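Local coordinates for protein Pro-Pro endopeptidase (Paenibacillus alvei, PDB 6FPC) that cleaves peptide bonds between two prolines as a secreted, zinc-dependent endoprotease, cutting a cell-surface protein and so perhaps regulating bacterial adhesion, at residues K49-I55 against V89-I94. Numbering follows the deposited sequence.
Sequences KLTQGAI and VVAVRI
Lys49, Leu50 and Thr51 pair in parallel with Ala91, Val92 and Arg93, joining the two central strands of the small mixed sheet in this M34 metallopeptidase. Four backbone hydrogen bonds make the seam: Lys49 N to Val90 O (2.7 Å), Val92 N to Lys49 O, Thr51 N to Val92 O, and Ile94 N to Thr51 O, the last almost straight at 177°.

Apolar contacts divide between the two faces of the sheet. On one, Leu50 CB meets Ile94 CG1 at 3.8 Å, and Met26 of helix 20-30 covers both side chains; Val90 rests on the HExxH helix 108-121, touching Glu112, the predicted proton acceptor. On the other, the chain turns back after Thr51 and lays Ile55 CB 4.2 Å from Ala91 CB, while the extended Lys49 side chain crosses that of Val89 at about a right angle, its CD against Val89 CG2, and reaches on to a salt bridge with Glu60.

Polar groups gather at the turn. A chi1 of 73° tucks Thr51 OG1 between the two backbone branches, from where it donates to Gly53 O (2.9 Å). Arg93 runs its chain out straight from a CG anti to the backbone N (chi1 -164°), which carries the guanidinium over the Gly53-Ala54 peptide, Ala54 N lying 3.5 Å above the plane defined by Arg93 CZ and its nitrogens. At the guanidinium edge, a water accepts from Arg93 NE (3.0 Å) and donates to Gln52 O and Ile94 O.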
loop_
_atom_site.group_PDB
_atom_site.type_symbol
_atom_site.label_atom_id
_atom_site.label_comp_id
_atom_site.label_asym_id
_atom_site.label_seq_id
_atom_site.Cartn_x
_atom_site.Cartn_y
_atom_site.Cartn_z
ATOM N N LYS A 49 -0.800 -10.489 -4.685
ATOM C CA LYS A 49 0.203 -11.307 -5.356
ATOM C C LYS A 49 1.617 -10.823 -5.045
ATOM O O LYS A 49 1.972 -9.689 -5.379
ATOM C CB LYS A 49 -0.054 -11.339 -6.874
ATOM C CG LYS A 49 -1.342 -12.069 -7.233
ATOM C CD LYS A 49 -1.514 -12.258 -8.721
ATOM C CE LYS A 49 -2.853 -12.903 -9.026
ATOM N NZ LYS A 49 -3.061 -13.060 -10.483
ATOM N N LEU A 50 2.413 -11.681 -4.392
ATOM C CA LEU A 50 3.813 -11.372 -4.087
ATOM C C LEU A 50 4.587 -11.984 -5.231
ATOM O O LEU A 50 4.432 -13.174 -5.517
ATOM C CB LEU A 50 4.232 -11.965 -2.729
ATOM C CG LEU A 50 3.358 -11.605 -1.518
ATOM C CD1 LEU A 50 3.904 -12.222 -0.263
ATOM C CD2 LEU A 50 3.135 -10.084 -1.383
ATOM N N THR A 51 5.324 -11.153 -5.966
ATOM C CA THR A 51 5.999 -11.589 -7.186
ATOM C C THR A 51 7.498 -11.720 -7.029
ATOM O O THR A 51 8.119 -10.901 -6.359
ATOM C CB THR A 51 5.622 -10.646 -8.354
ATOM O OG1 THR A 51 6.276 -9.376 -8.200
ATOM C CG2 THR A 51 4.104 -10.412 -8.458
ATOM N N GLN A 52 8.094 -12.739 -7.662
ATOM C CA GLN A 52 9.541 -12.880 -7.591
ATOM C C GLN A 52 10.224 -11.957 -8.603
ATOM O O GLN A 52 11.288 -11.438 -8.311
ATOM C CB GLN A 52 10.014 -14.344 -7.695
ATOM C CG GLN A 52 11.508 -14.524 -7.391
ATOM C CD GLN A 52 11.965 -14.101 -6.006
ATOM O OE1 GLN A 52 11.283 -14.287 -4.988
ATOM N NE2 GLN A 52 13.153 -13.527 -5.935
ATOM N N GLY A 53 9.606 -11.707 -9.748
ATOM C CA GLY A 53 10.184 -10.753 -10.693
ATOM C C GLY A 53 9.466 -9.415 -10.705
ATOM O O GLY A 53 8.699 -9.093 -9.785
ATOM N N ALA A 54 9.673 -8.635 -11.778
ATOM C CA ALA A 54 8.964 -7.363 -11.962
ATOM C C ALA A 54 7.479 -7.652 -11.977
ATOM O O ALA A 54 7.046 -8.700 -12.494
ATOM C CB ALA A 54 9.380 -6.702 -13.267
ATOM N N ILE A 55 6.692 -6.753 -11.357
ATOM C CA ILE A 55 5.235 -6.903 -11.268
ATOM C C ILE A 55 4.592 -7.053 -12.647
ATOM O O ILE A 55 3.580 -7.752 -12.773
ATOM C CB ILE A 55 4.552 -5.793 -10.419
ATOM C CG1 ILE A 55 4.647 -4.400 -11.083
ATOM C CG2 ILE A 55 5.109 -5.804 -8.998
ATOM C CD1 ILE A 55 3.787 -3.301 -10.367
ATOM N N VAL A 89 -6.096 -6.188 -8.196
ATOM C CA VAL A 89 -5.049 -7.073 -7.729
ATOM C C VAL A 89 -4.064 -6.143 -7.010
ATOM O O VAL A 89 -3.926 -4.964 -7.399
ATOM C CB VAL A 89 -4.395 -7.849 -8.903
ATOM C CG1 VAL A 89 -3.634 -6.929 -9.863
ATOM C CG2 VAL A 89 -3.501 -8.970 -8.393
ATOM N N VAL A 90 -3.417 -6.650 -5.948
ATOM C CA VAL A 90 -2.372 -5.891 -5.256
ATOM C C VAL A 90 -1.111 -6.678 -5.612
ATOM O O VAL A 90 -1.045 -7.857 -5.317
ATOM C CB VAL A 90 -2.619 -5.787 -3.729
ATOM C CG1 VAL A 90 -1.454 -5.073 -3.032
ATOM C CG2 VAL A 90 -3.935 -5.069 -3.443
ATOM N N ALA A 91 -0.196 -6.092 -6.366
ATOM C CA ALA A 91 1.000 -6.835 -6.772
ATOM C C ALA A 91 2.190 -6.162 -6.139
ATOM O O ALA A 91 2.308 -4.939 -6.237
ATOM C CB ALA A 91 1.124 -6.838 -8.280
ATOM N N VAL A 92 3.017 -6.935 -5.411
ATOM C CA VAL A 92 4.187 -6.398 -4.680
ATOM C C VAL A 92 5.398 -7.313 -4.918
ATOM O O VAL A 92 5.322 -8.518 -4.699
ATOM C CB VAL A 92 3.876 -6.237 -3.152
ATOM C CG1 VAL A 92 5.095 -5.711 -2.376
ATOM C CG2 VAL A 92 2.678 -5.320 -2.909
ATOM N N ARG A 93 6.521 -6.742 -5.331
ATOM C CA ARG A 93 7.717 -7.519 -5.603
ATOM C C ARG A 93 8.407 -7.963 -4.299
ATOM O O ARG A 93 8.674 -7.140 -3.416
ATOM C CB ARG A 93 8.672 -6.709 -6.501
ATOM C CG ARG A 93 9.714 -7.584 -7.118
ATOM C CD ARG A 93 10.613 -6.876 -8.091
ATOM N NE ARG A 93 11.590 -7.844 -8.593
ATOM C CZ ARG A 93 12.338 -7.670 -9.677
ATOM N NH1 ARG A 93 12.236 -6.558 -10.391
ATOM N NH2 ARG A 93 13.190 -8.612 -10.059
ATOM N N ILE A 94 8.713 -9.262 -4.209
ATOM C CA ILE A 94 9.376 -9.901 -3.062
ATOM C C ILE A 94 10.759 -9.303 -2.877
ATOM O O ILE A 94 11.553 -9.352 -3.817
ATOM C CB ILE A 94 9.453 -11.451 -3.244
ATOM C CG1 ILE A 94 8.044 -12.080 -3.241
ATOM C CG2 ILE A 94 10.345 -12.084 -2.165
ATOM C CD1 ILE A 94 7.955 -13.453 -3.850
HETATM O O HOH W 1 12.027 -9.865 -6.475
#